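Side-chain contacts in glycosyl hydrolase family 26 (Bacteroides ovatus, PDB 4ZXO), which acts as a beta-mannanase in galactomannan breakdown, cleaving beta-1,4-mannosidic bonds of the polysaccharide backbone with a (beta/alpha)8-barrel domain: residues 27-32 / 325-330; 48-51 / 57-60; 235-240 / 310-315; 271-274 / 280-283; 289-294 / 330-335. One frame throughout, in Å; residues are numbered along the deposited sequence.

Interaction 1 of 5, residues 27-32 / 325-330. With K (potassium ion), chain B.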
# COMPACT_ATOMS: atom_id res chain seq x y z
N ILE A 27 2.02 -7.13 -13.79
CA ILE A 27 1.96 -6.13 -12.71
C ILE A 27 0.51 -5.82 -12.39
O ILE A 27 -0.19 -5.28 -13.24
CB ILE A 27 2.66 -4.82 -13.11
CG1 ILE A 27 4.09 -5.03 -13.63
CG2 ILE A 27 2.71 -3.87 -11.91
CD1 ILE A 27 4.74 -3.78 -14.20
N LEU A 28 0.04 -6.14 -11.19
CA LEU A 28 -1.33 -5.74 -10.82
C LEU A 28 -1.46 -4.26 -10.75
O LEU A 28 -0.61 -3.62 -10.17
CB LEU A 28 -1.72 -6.35 -9.47
CG LEU A 28 -1.81 -7.89 -9.44
CD1 LEU A 28 -1.61 -8.41 -7.97
CD2 LEU A 28 -3.12 -8.36 -10.03
N PHE A 29 -2.54 -3.71 -11.30
CA PHE A 29 -2.78 -2.29 -11.17
C PHE A 29 -3.65 -1.98 -9.97
O PHE A 29 -4.68 -2.65 -9.77
CB PHE A 29 -3.45 -1.73 -12.41
CG PHE A 29 -3.60 -0.23 -12.35
CD1 PHE A 29 -2.49 0.61 -12.56
CD2 PHE A 29 -4.80 0.36 -12.01
CE1 PHE A 29 -2.61 2.02 -12.45
CE2 PHE A 29 -4.91 1.76 -11.90
CZ PHE A 29 -3.83 2.58 -12.13
N GLY A 30 -3.28 -0.92 -9.22
CA GLY A 30 -3.93 -0.57 -7.98
C GLY A 30 -4.42 0.87 -7.90
O GLY A 30 -3.85 1.77 -8.52
N HIS A 31 -5.43 1.08 -7.06
CA HIS A 31 -5.91 2.41 -6.78
C HIS A 31 -6.40 2.49 -5.33
O HIS A 31 -7.19 1.64 -4.88
CB HIS A 31 -7.05 2.74 -7.76
CG HIS A 31 -7.58 4.15 -7.63
ND1 HIS A 31 -8.92 4.45 -7.77
CD2 HIS A 31 -6.95 5.34 -7.41
CE1 HIS A 31 -9.11 5.76 -7.63
NE2 HIS A 31 -7.92 6.32 -7.38
N HIS A 32 -5.97 3.52 -4.63
CA HIS A 32 -6.42 3.78 -3.26
C HIS A 32 -7.87 4.28 -3.23
O HIS A 32 -8.30 5.11 -4.04
CB HIS A 32 -5.49 4.81 -2.58
CG HIS A 32 -5.67 4.90 -1.09
ND1 HIS A 32 -5.10 3.98 -0.21
CD2 HIS A 32 -6.38 5.78 -0.34
CE1 HIS A 32 -5.45 4.31 1.03
NE2 HIS A 32 -6.21 5.41 0.98
N VAL A 325 -7.03 3.84 -20.86
CA VAL A 325 -7.63 2.64 -21.47
C VAL A 325 -6.55 1.87 -22.26
O VAL A 325 -6.45 0.66 -22.11
CB VAL A 325 -8.80 2.98 -22.39
CG1 VAL A 325 -9.25 1.70 -23.17
CG2 VAL A 325 -9.99 3.52 -21.55
N LYS A 326 -5.74 2.58 -23.05
CA LYS A 326 -4.68 1.93 -23.81
C LYS A 326 -3.66 1.23 -22.88
O LYS A 326 -3.21 0.11 -23.13
CB LYS A 326 -3.99 2.97 -24.70
CG LYS A 326 -2.82 2.47 -25.53
CD LYS A 326 -2.38 3.55 -26.54
CE LYS A 326 -0.88 3.53 -26.89
NZ LYS A 326 -0.45 2.17 -27.30
N PHE A 327 -3.28 1.94 -21.82
CA PHE A 327 -2.40 1.37 -20.78
C PHE A 327 -2.98 0.09 -20.19
O PHE A 327 -2.28 -0.90 -20.00
CB PHE A 327 -2.23 2.44 -19.72
CG PHE A 327 -1.64 2.00 -18.40
CD1 PHE A 327 -0.25 1.94 -18.21
CD2 PHE A 327 -2.48 1.66 -17.34
CE1 PHE A 327 0.29 1.61 -16.95
CE2 PHE A 327 -1.94 1.28 -16.09
CZ PHE A 327 -0.55 1.26 -15.90
N SER A 328 -4.28 0.12 -19.93
CA SER A 328 -4.94 -1.01 -19.29
C SER A 328 -4.92 -2.22 -20.19
O SER A 328 -4.94 -3.32 -19.69
CB SER A 328 -6.38 -0.69 -18.88
OG SER A 328 -7.27 -0.68 -19.99
N ARG A 329 -4.82 -2.00 -21.49
CA ARG A 329 -4.80 -3.09 -22.43
C ARG A 329 -3.42 -3.72 -22.60
O ARG A 329 -3.29 -4.72 -23.31
CB ARG A 329 -5.36 -2.56 -23.75
CG ARG A 329 -6.84 -2.29 -23.65
CD ARG A 329 -7.44 -1.68 -24.86
NE ARG A 329 -8.88 -1.54 -24.65
CZ ARG A 329 -9.66 -0.74 -25.35
NH1 ARG A 329 -9.14 -0.04 -26.34
NH2 ARG A 329 -10.96 -0.65 -25.08
N SER A 330 -2.39 -3.15 -21.98
CA SER A 330 -1.06 -3.75 -22.02
C SER A 330 -1.12 -5.13 -21.39
O SER A 330 -1.76 -5.29 -20.33
CB SER A 330 -0.05 -2.90 -21.25
OG SER A 330 1.15 -3.66 -21.10
K K B . -4.16 -5.72 -19.23
O HOH W 1 -4.48 -6.81 -21.59
O HOH W 2 -6.16 -7.97 -20.06
O HOH W 3 -6.41 -6.02 -18.28
O HOH W 4 -4.03 -8.45 -19.22
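At the layer between barrel strand and outer helix, F29 of strand 27-32 meets F327 near the end of helix 321-328. The two phenyl rings form an offset edge-to-face pair: F327 turns its edge toward the face of F29, with ring centroids 5.6 Å apart and planes at 77°. The touching corner of F327 is CE2 with CZ, and it faces the CD1-CE1 bond of F29; F327 CE2 lies 3.6 Å from F29 CD1 and 3.8 Å from F29 CE1. Both side chains have CG anti to the backbone N (F29 chi1 -175°, F327 chi1 166°), which swings each ring into the layer between strand and helix. Strand 27-32 runs between strands 60-64 and 295-300 in the parallel (beta/alpha)8 barrel, and F29 points outward from it into the helical layer. There F324 adds a second edge-to-face partner for F29, while W282 of helix 281-290 meets the F327 ring. Next along the chain, S328 OG, buried, donates to V325 O at 2.6 Å, tying the serine hydroxyl back to a carbonyl three residues earlier. The backbone then bends round a potassium ion, which takes S328 O at 2.6 Å and S330 O at 2.7 Å; I333 O and four waters make up the rest of its shell. Between these two ligands, the carbonyl of R329 accepts a weak hydrogen bond from water 1, itself bound to the metal. The R329 guanidinium lies with one face over V325 CG1, 3.3 Å from its plane.

Interaction 2 of 5, residues 48-51 / 57-60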
# COMPACT_ATOMS: atom_id res chain seq x y z
N SER A 48 -16.46 2.69 -9.26
CA SER A 48 -15.00 2.74 -9.28
C SER A 48 -14.59 3.69 -10.38
O SER A 48 -15.03 3.48 -11.53
CB SER A 48 -14.43 1.36 -9.57
OG SER A 48 -13.11 1.47 -10.11
N ASP A 49 -13.78 4.73 -10.10
CA ASP A 49 -13.38 5.59 -11.23
C ASP A 49 -12.54 4.79 -12.23
O ASP A 49 -12.62 5.02 -13.46
CB ASP A 49 -12.59 6.79 -10.75
CG ASP A 49 -13.48 7.89 -10.23
OD1 ASP A 49 -14.73 7.78 -10.34
OD2 ASP A 49 -12.90 8.90 -9.79
N VAL A 50 -11.74 3.85 -11.74
CA VAL A 50 -10.97 3.00 -12.67
C VAL A 50 -11.86 2.14 -13.57
O VAL A 50 -11.71 2.16 -14.80
CB VAL A 50 -9.97 2.11 -11.87
CG1 VAL A 50 -9.36 1.04 -12.76
CG2 VAL A 50 -8.89 3.02 -11.30
N LYS A 51 -12.83 1.46 -12.99
CA LYS A 51 -13.72 0.66 -13.80
C LYS A 51 -14.55 1.53 -14.72
O LYS A 51 -14.78 1.17 -15.88
CB LYS A 51 -14.63 -0.20 -12.88
CG LYS A 51 -15.55 -1.18 -13.63
CD LYS A 51 -16.28 -2.06 -12.65
CE LYS A 51 -17.32 -2.96 -13.31
NZ LYS A 51 -18.62 -2.23 -13.42
N TYR A 57 -12.34 -3.61 -12.65
CA TYR A 57 -11.79 -3.20 -11.36
C TYR A 57 -10.24 -3.36 -11.32
O TYR A 57 -9.68 -4.28 -11.93
CB TYR A 57 -12.40 -4.01 -10.23
CG TYR A 57 -13.83 -3.72 -9.95
CD1 TYR A 57 -14.22 -2.53 -9.35
CD2 TYR A 57 -14.82 -4.65 -10.29
CE1 TYR A 57 -15.57 -2.27 -9.04
CE2 TYR A 57 -16.16 -4.40 -10.01
CZ TYR A 57 -16.52 -3.23 -9.37
OH TYR A 57 -17.84 -3.00 -9.13
N PRO A 58 -9.54 -2.47 -10.59
CA PRO A 58 -8.09 -2.63 -10.45
C PRO A 58 -7.77 -3.96 -9.70
O PRO A 58 -8.53 -4.42 -8.85
CB PRO A 58 -7.68 -1.40 -9.65
CG PRO A 58 -8.89 -1.01 -8.91
CD PRO A 58 -10.04 -1.32 -9.83
N GLY A 59 -6.64 -4.56 -10.05
CA GLY A 59 -6.21 -5.79 -9.41
C GLY A 59 -5.92 -5.60 -7.92
O GLY A 59 -6.00 -6.54 -7.14
N VAL A 60 -5.54 -4.38 -7.53
CA VAL A 60 -5.29 -4.06 -6.11
C VAL A 60 -6.15 -2.88 -5.71
O VAL A 60 -6.27 -1.89 -6.46
CB VAL A 60 -3.83 -3.65 -5.88
CG1 VAL A 60 -3.60 -3.32 -4.39
CG2 VAL A 60 -2.84 -4.75 -6.33
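K51, in the first turn of helix 49-54, and Y57, in the loop that follows the helix, bring their CA atoms to 5.0 Å, so the chain doubles back within a few residues. The helix opens at S48, whose OG accepts from K51 N at 2.9 Å in an almost straight bond, 177°: an N-cap. That OG is also hydrogen-bonded to D34 OD2. S48 CB rests against the tyrosine ring, 3.8 Å from Y57 CE1. The loop 57-60 leads into strand 60-64, which lies parallel beside strand 27-32, making helix 49-54 part of the crossover of a beta-alpha-beta unit in the barrel. Over the Y57 ring runs the aliphatic chain of K51. K51 CD sits 3.5 Å from the ring centroid and 12° off its normal, a CH-pi contact made by a methylene two bonds short of NZ; beyond it the lysine bends at chi4 (-87°), and CE passes 3.8 Å from Y57 CE2. The same ring enters a cation-pi pair with R94, and its hydroxyl is hydrogen-bonded to G46 O, which would limit turning of the phenol. Deeper in, V50 CG1 packs 3.8 Å from P58 CD, a methyl against the proline ring, with H31 and F335 also touching the valine.

Interaction 3 of 5, residues 235-240 / 310-315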
# COMPACT_ATOMS: atom_id res chain seq x y z
N ASP A 235 7.47 4.54 -2.47
CA ASP A 235 6.48 5.55 -2.83
C ASP A 235 7.18 6.67 -3.59
O ASP A 235 8.01 7.39 -3.00
CB ASP A 235 5.79 6.16 -1.57
CG ASP A 235 4.95 5.17 -0.80
OD1 ASP A 235 4.86 3.98 -1.18
OD2 ASP A 235 4.36 5.64 0.23
N VAL A 236 6.86 6.86 -4.87
CA VAL A 236 7.52 7.87 -5.68
C VAL A 236 6.48 8.51 -6.58
O VAL A 236 5.86 7.80 -7.38
CB VAL A 236 8.68 7.27 -6.58
CG1 VAL A 236 9.35 8.39 -7.38
CG2 VAL A 236 9.69 6.45 -5.74
N TYR A 237 6.27 9.83 -6.41
CA TYR A 237 5.30 10.57 -7.23
C TYR A 237 5.99 11.44 -8.28
O TYR A 237 7.15 11.82 -8.13
CB TYR A 237 4.42 11.48 -6.34
CG TYR A 237 3.38 10.69 -5.57
CD1 TYR A 237 2.06 10.55 -6.04
CD2 TYR A 237 3.72 10.07 -4.39
CE1 TYR A 237 1.12 9.83 -5.34
CE2 TYR A 237 2.78 9.32 -3.68
CZ TYR A 237 1.50 9.19 -4.16
OH TYR A 237 0.58 8.46 -3.44
N GLN A 238 5.28 11.74 -9.36
CA GLN A 238 5.84 12.65 -10.33
C GLN A 238 5.57 14.13 -9.97
O GLN A 238 4.43 14.57 -9.81
CB GLN A 238 5.28 12.40 -11.73
CG GLN A 238 5.84 13.46 -12.71
CD GLN A 238 5.51 13.14 -14.17
OE1 GLN A 238 5.58 11.97 -14.59
NE2 GLN A 238 5.17 14.18 -14.94
N PHE A 239 6.66 14.89 -9.87
CA PHE A 239 6.55 16.32 -9.69
C PHE A 239 7.03 17.03 -10.93
O PHE A 239 6.44 18.03 -11.35
CB PHE A 239 7.33 16.79 -8.44
CG PHE A 239 6.75 16.25 -7.21
CD1 PHE A 239 5.53 16.74 -6.76
CD2 PHE A 239 7.33 15.19 -6.55
CE1 PHE A 239 4.91 16.19 -5.62
CE2 PHE A 239 6.73 14.66 -5.39
CZ PHE A 239 5.52 15.14 -4.94
N GLU A 240 8.08 16.50 -11.53
CA GLU A 240 8.55 16.94 -12.84
C GLU A 240 8.94 15.69 -13.64
O GLU A 240 9.50 14.76 -13.07
CB GLU A 240 9.72 17.91 -12.69
CG GLU A 240 10.19 18.51 -14.00
CD GLU A 240 11.27 17.71 -14.66
OE1 GLU A 240 12.03 17.00 -13.96
OE2 GLU A 240 11.34 17.77 -15.91
N HIS A 310 -7.45 16.82 -6.63
CA HIS A 310 -6.51 15.89 -6.02
C HIS A 310 -6.89 14.48 -6.43
O HIS A 310 -7.66 13.81 -5.70
CB HIS A 310 -6.54 16.05 -4.48
CG HIS A 310 -5.48 15.28 -3.74
ND1 HIS A 310 -4.14 15.42 -4.00
CD2 HIS A 310 -5.58 14.36 -2.74
CE1 HIS A 310 -3.44 14.66 -3.17
NE2 HIS A 310 -4.29 14.00 -2.40
N TYR A 311 -6.38 14.01 -7.58
CA TYR A 311 -6.74 12.65 -8.02
C TYR A 311 -5.60 12.08 -8.82
O TYR A 311 -4.81 12.84 -9.44
CB TYR A 311 -8.04 12.65 -8.83
CG TYR A 311 -8.00 13.49 -10.08
CD1 TYR A 311 -7.49 12.98 -11.27
CD2 TYR A 311 -8.48 14.80 -10.07
CE1 TYR A 311 -7.44 13.73 -12.42
CE2 TYR A 311 -8.45 15.60 -11.22
CZ TYR A 311 -7.94 15.05 -12.41
OH TYR A 311 -7.94 15.84 -13.57
N TYR A 312 -5.48 10.76 -8.81
CA TYR A 312 -4.34 10.12 -9.43
C TYR A 312 -4.75 9.01 -10.40
O TYR A 312 -3.91 8.51 -11.11
CB TYR A 312 -3.38 9.56 -8.35
CG TYR A 312 -2.79 10.67 -7.49
CD1 TYR A 312 -1.55 11.25 -7.80
CD2 TYR A 312 -3.50 11.18 -6.41
CE1 TYR A 312 -1.03 12.29 -7.04
CE2 TYR A 312 -3.01 12.22 -5.66
CZ TYR A 312 -1.75 12.75 -5.94
OH TYR A 312 -1.28 13.79 -5.16
N ALA A 313 -6.01 8.60 -10.40
CA ALA A 313 -6.55 7.73 -11.46
C ALA A 313 -7.46 8.58 -12.32
O ALA A 313 -7.97 9.58 -11.85
CB ALA A 313 -7.32 6.53 -10.85
N PRO A 314 -7.65 8.21 -13.60
CA PRO A 314 -8.60 8.99 -14.36
C PRO A 314 -10.03 8.75 -13.92
O PRO A 314 -10.32 7.86 -13.08
CB PRO A 314 -8.38 8.49 -15.80
CG PRO A 314 -7.91 7.11 -15.66
CD PRO A 314 -7.14 7.03 -14.35
N TYR A 315 -10.93 9.51 -14.54
CA TYR A 315 -12.36 9.31 -14.41
C TYR A 315 -12.93 9.67 -15.77
O TYR A 315 -12.21 10.27 -16.58
CB TYR A 315 -12.96 10.18 -13.30
CG TYR A 315 -12.61 11.65 -13.40
CD1 TYR A 315 -13.38 12.52 -14.17
CD2 TYR A 315 -11.52 12.15 -12.73
CE1 TYR A 315 -13.06 13.84 -14.24
CE2 TYR A 315 -11.20 13.48 -12.80
CZ TYR A 315 -11.97 14.32 -13.54
OH TYR A 315 -11.64 15.65 -13.59
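Y237 and Y312 meet above the C-terminal ends of the barrel strands, the end at which (beta/alpha)8 enzymes carry their active sites: one follows strand 231-235, the other lies in the long loop after strand 295-300. Their rings make an offset edge-to-face pair, the edge of Y237 turned toward the face of Y312, with centroids 5.4 Å apart and planes at 69°. The CD1-CE1 side of each ring does the touching; Y312 CE1 is 3.7 Å from both CD1 and CE1 of Y237. In both residues CG stands anti to the carbonyl carbon (chi1 -75° in Y237, -63° in Y312), which directs each ring from its own loop toward the other, and the two side chains meet nearly at right angles. A second shell positions the pair. Y237 OH is hydrogen-bonded to E270 OE1, and W301 touches the same side chain. Behind Y312, N303 OD1 accepts from the backbone N of both Y312 and A313, fixing the loop that carries the tyrosine. An alanine at Y312 is likely to leave the edge of Y237 without its aromatic partner and to uncover the H310 ring, opening a gap between the two loops. H310 is itself positioned by E274, whose OE2 is hydrogen-bonded to its ND1. With its other ring edge, Y312 meets H310: CE2 stands over a face of the imidazole, 3.5 Å above its plane and shifted toward the rim.

Interaction 4 of 5, residues 271-274 / 280-283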
# COMPACT_ATOMS: atom_id res chain seq x y z
N THR A 271 2.28 5.77 -6.34
CA THR A 271 2.79 6.66 -7.33
C THR A 271 1.61 7.43 -7.92
O THR A 271 0.44 7.29 -7.49
CB THR A 271 3.56 5.90 -8.45
OG1 THR A 271 4.32 6.84 -9.25
CG2 THR A 271 2.65 5.12 -9.31
N GLY A 272 1.93 8.30 -8.87
CA GLY A 272 0.91 9.08 -9.56
C GLY A 272 1.40 10.43 -9.98
O GLY A 272 2.48 10.88 -9.58
N LEU A 273 0.58 11.07 -10.82
CA LEU A 273 0.77 12.46 -11.24
C LEU A 273 -0.50 13.19 -10.89
O LEU A 273 -1.55 12.90 -11.48
CB LEU A 273 1.02 12.55 -12.74
CG LEU A 273 0.97 13.96 -13.34
CD1 LEU A 273 2.12 14.74 -12.75
CD2 LEU A 273 1.10 13.88 -14.87
N GLU A 274 -0.43 14.08 -9.89
CA GLU A 274 -1.65 14.70 -9.40
C GLU A 274 -2.44 15.42 -10.54
O GLU A 274 -1.88 16.29 -11.26
CB GLU A 274 -1.32 15.66 -8.25
CG GLU A 274 -2.56 16.20 -7.63
CD GLU A 274 -2.30 17.24 -6.58
OE1 GLU A 274 -1.30 18.00 -6.71
OE2 GLU A 274 -3.08 17.30 -5.61
N LEU A 280 -1.04 11.76 -22.02
CA LEU A 280 -0.36 10.51 -22.40
C LEU A 280 0.48 9.97 -21.25
O LEU A 280 1.46 9.27 -21.49
CB LEU A 280 0.55 10.72 -23.61
CG LEU A 280 -0.17 11.15 -24.90
CD1 LEU A 280 0.83 11.38 -26.00
CD2 LEU A 280 -1.14 10.06 -25.31
N TRP A 281 0.10 10.29 -20.02
CA TRP A 281 0.98 9.92 -18.89
C TRP A 281 1.16 8.43 -18.74
O TRP A 281 2.27 7.95 -18.48
CB TRP A 281 0.46 10.46 -17.55
CG TRP A 281 1.47 10.32 -16.45
CD1 TRP A 281 2.63 11.03 -16.31
CD2 TRP A 281 1.41 9.43 -15.35
NE1 TRP A 281 3.30 10.63 -15.20
CE2 TRP A 281 2.58 9.64 -14.58
CE3 TRP A 281 0.50 8.44 -14.94
CZ2 TRP A 281 2.87 8.91 -13.42
CZ3 TRP A 281 0.78 7.70 -13.74
CH2 TRP A 281 1.96 7.98 -13.00
N TRP A 282 0.07 7.69 -18.93
CA TRP A 282 0.07 6.24 -18.63
C TRP A 282 0.97 5.45 -19.57
O TRP A 282 1.81 4.66 -19.11
CB TRP A 282 -1.38 5.70 -18.69
CG TRP A 282 -2.26 6.44 -17.76
CD1 TRP A 282 -3.09 7.49 -18.06
CD2 TRP A 282 -2.31 6.28 -16.34
NE1 TRP A 282 -3.67 7.99 -16.90
CE2 TRP A 282 -3.24 7.23 -15.84
CE3 TRP A 282 -1.71 5.39 -15.46
CZ2 TRP A 282 -3.52 7.36 -14.48
CZ3 TRP A 282 -2.01 5.49 -14.11
CH2 TRP A 282 -2.91 6.49 -13.63
N THR A 283 0.80 5.64 -20.89
CA THR A 283 1.66 4.91 -21.83
C THR A 283 2.92 5.64 -22.16
O THR A 283 3.89 5.03 -22.61
CB THR A 283 0.96 4.61 -23.19
OG1 THR A 283 0.62 5.84 -23.87
CG2 THR A 283 -0.30 3.79 -22.93
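L273, two residues past strand 266-271, and W281, the first residue of helix 281-290, face each other with CA atoms 8.1 Å apart, the extended loop passing along the tryptophan. L273 lies over one face of the indole by two atoms: CB stands 3.9 Å from the centroid of the five-membered ring, 15° off its normal, in a CH-pi contact, and CD2 comes within 3.5 Å of W281 CD1. L273 CG, anti to the backbone N (chi1 169°), brings the branch over the indole, and chi2 sets CD2 at the pyrrole end. At the other end of the indole W281 CH2 is 3.8 Å from G272 CA; the glycine has backbone angles (phi 148°) at which a CB would collide with the carbonyl before it. Q238 OE1 accepts from W281 NE1, so the buried nitrogen is satisfied and the ring held against rotation. A leucine in place of W281 would probably leave Q238 OE1 without this donor and L273 without the flat surface under it. W281 CE3 in turn stands 3.7 Å over the ring of W282. The contact closes a short beta-to-alpha loop, the connection through which a (beta/alpha)8 barrel passes from each strand to its outer helix.

Interaction 5 of 5, residues 289-294 / 330-335. With K (potassium ion), chain B.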
# COMPACT_ATOMS: atom_id res chain seq x y z
N VAL A 289 8.58 2.98 -17.93
CA VAL A 289 9.46 2.77 -16.79
C VAL A 289 9.15 1.47 -16.10
O VAL A 289 10.04 0.65 -15.95
CB VAL A 289 9.38 3.92 -15.76
CG1 VAL A 289 10.28 3.61 -14.56
CG2 VAL A 289 9.82 5.22 -16.42
N ILE A 290 7.88 1.25 -15.70
CA ILE A 290 7.61 0.13 -14.82
C ILE A 290 7.72 -1.22 -15.54
O ILE A 290 8.03 -2.21 -14.90
CB ILE A 290 6.23 0.22 -14.11
CG1 ILE A 290 5.07 0.21 -15.10
CG2 ILE A 290 6.16 1.49 -13.24
CD1 ILE A 290 3.72 0.17 -14.42
N GLU A 291 7.54 -1.25 -16.86
CA GLU A 291 7.57 -2.53 -17.57
C GLU A 291 8.95 -3.15 -17.59
O GLU A 291 9.07 -4.34 -17.93
CB GLU A 291 7.05 -2.39 -18.99
CG GLU A 291 7.98 -1.60 -19.90
CD GLU A 291 7.38 -1.38 -21.29
OE1 GLU A 291 6.34 -2.02 -21.58
OE2 GLU A 291 7.93 -0.58 -22.07
N LYS A 292 9.96 -2.38 -17.20
CA LYS A 292 11.34 -2.89 -17.17
C LYS A 292 11.68 -3.64 -15.88
O LYS A 292 12.78 -4.16 -15.72
CB LYS A 292 12.33 -1.72 -17.34
CG LYS A 292 12.14 -0.87 -18.61
CD LYS A 292 13.29 0.04 -18.82
CE LYS A 292 13.40 1.10 -17.77
NZ LYS A 292 14.66 1.93 -18.05
N TYR A 293 10.73 -3.70 -14.94
CA TYR A 293 11.03 -4.22 -13.61
C TYR A 293 9.98 -5.21 -13.20
O TYR A 293 8.83 -5.07 -13.57
CB TYR A 293 11.07 -3.07 -12.57
CG TYR A 293 12.07 -2.01 -12.92
CD1 TYR A 293 13.44 -2.18 -12.59
CD2 TYR A 293 11.69 -0.86 -13.60
CE1 TYR A 293 14.35 -1.22 -12.91
CE2 TYR A 293 12.63 0.08 -13.95
CZ TYR A 293 13.93 -0.08 -13.58
OH TYR A 293 14.88 0.88 -13.92
N PRO A 294 10.38 -6.21 -12.40
CA PRO A 294 9.46 -7.31 -12.02
C PRO A 294 8.51 -6.93 -10.90
O PRO A 294 8.45 -7.58 -9.87
CB PRO A 294 10.40 -8.44 -11.60
CG PRO A 294 11.67 -7.66 -11.06
CD PRO A 294 11.76 -6.41 -11.91
N SER A 330 -2.39 -3.15 -21.98
CA SER A 330 -1.06 -3.75 -22.02
C SER A 330 -1.12 -5.13 -21.39
O SER A 330 -1.76 -5.29 -20.33
CB SER A 330 -0.05 -2.90 -21.25
OG SER A 330 1.15 -3.66 -21.10
N PRO A 331 -0.45 -6.10 -21.99
CA PRO A 331 -0.55 -7.43 -21.38
C PRO A 331 0.24 -7.46 -20.06
O PRO A 331 0.12 -8.37 -19.23
CB PRO A 331 0.05 -8.37 -22.47
CG PRO A 331 0.84 -7.49 -23.39
CD PRO A 331 0.32 -6.07 -23.26
N LYS A 332 1.06 -6.45 -19.85
CA LYS A 332 1.87 -6.36 -18.63
C LYS A 332 1.08 -5.89 -17.44
O LYS A 332 1.57 -5.98 -16.33
CB LYS A 332 3.06 -5.42 -18.88
CG LYS A 332 3.88 -5.94 -20.04
CD LYS A 332 5.06 -5.07 -20.40
CE LYS A 332 5.88 -5.75 -21.51
NZ LYS A 332 6.99 -4.88 -21.93
N ILE A 333 -0.13 -5.36 -17.65
CA ILE A 333 -0.82 -4.72 -16.53
C ILE A 333 -2.11 -5.43 -16.24
O ILE A 333 -2.93 -5.59 -17.17
CB ILE A 333 -1.14 -3.22 -16.83
CG1 ILE A 333 0.09 -2.43 -17.31
CG2 ILE A 333 -1.80 -2.45 -15.63
CD1 ILE A 333 1.23 -2.37 -16.33
N LEU A 334 -2.32 -5.81 -14.97
CA LEU A 334 -3.36 -6.76 -14.63
C LEU A 334 -4.49 -6.13 -13.82
O LEU A 334 -4.27 -5.43 -12.81
CB LEU A 334 -2.80 -7.93 -13.86
CG LEU A 334 -1.61 -8.66 -14.48
CD1 LEU A 334 -1.07 -9.66 -13.47
CD2 LEU A 334 -1.96 -9.33 -15.78
N PHE A 335 -5.71 -6.42 -14.23
CA PHE A 335 -6.92 -5.95 -13.59
C PHE A 335 -7.72 -7.19 -13.26
O PHE A 335 -7.51 -8.27 -13.86
CB PHE A 335 -7.75 -5.01 -14.54
CG PHE A 335 -7.09 -3.72 -14.84
CD1 PHE A 335 -7.54 -2.53 -14.25
CD2 PHE A 335 -6.00 -3.67 -15.73
CE1 PHE A 335 -6.90 -1.30 -14.51
CE2 PHE A 335 -5.36 -2.45 -15.99
CZ PHE A 335 -5.80 -1.26 -15.36
K K B . -4.16 -5.72 -19.23
O HOH W 1 -4.48 -6.81 -21.59
O HOH W 2 -6.16 -7.97 -20.06
O HOH W 3 -6.41 -6.02 -18.28
O HOH W 4 -4.03 -8.45 -19.22
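K332 reaches from the turn before strand 333-334 to E291, near the end of helix 281-290, across the outer surface of the barrel. Its CB and CG leave the backbone with CG anti to the carbonyl carbon (chi1 -58°), and the rest of the chain is fully extended. At CD the lysine comes alongside the glutamate, 3.6 Å from E291 CB and 3.5 Å from E291 OE1. CE passes the same oxygen at 3.8 Å. NZ then closes a salt bridge, donating to E291 OE1 at 3.0 Å; it approaches from above the carboxylate, 62° out of its plane. On the glutamate side CG is wedged between the backbone N and the carbonyl carbon (chi1 70°), and the extended chain beyond carries OE1 over to the lysine. The stem of K332 is set by its turn: S330 OG accepts from K332 N at 3.1 Å, an ST turn, within a type I beta turn from S330 to I333. Beneath the charged pair a single methyl contact continues inward, I290 CD1 to I333 CD1 at 4.0 Å, with the two side chains at about a right angle. I290 also packs on I27, L295 and V298, I333 on F29 and F327. I333 turns its carbonyl the other way, and its O binds the potassium ion at 2.4 Å. K332 is exposed and E291 partly so, and the lysine grips one carboxylate oxygen from outside its plane, so the salt bridge is probably a modest, solvent-screened clasp over the buried isoleucines.

Overall arrangement
Interactions 1 and 5 share S330 and the potassium ion, and their centres lie about 8 Å apart; together they supply its three protein ligands, while I27 O to L334 N, 2.8 Å, joins strand 333-334 to strand 27-32. The centres of interactions 1 and 2 are also about 8 Å apart, the two bound through F29 O to V60 N at 3.0 Å. The centres of interactions 3 and 4 are about 6 Å apart; the two are linked by V236 O with T271 OG1 at 2.6 Å, and lie toward the barrel end where an active site is expected. Interaction 3 is about 17 Å from interaction 5, centre to centre. Between these groups, T283 CG2 of 280-283 lies 3.7 Å from F327 N of 325-330.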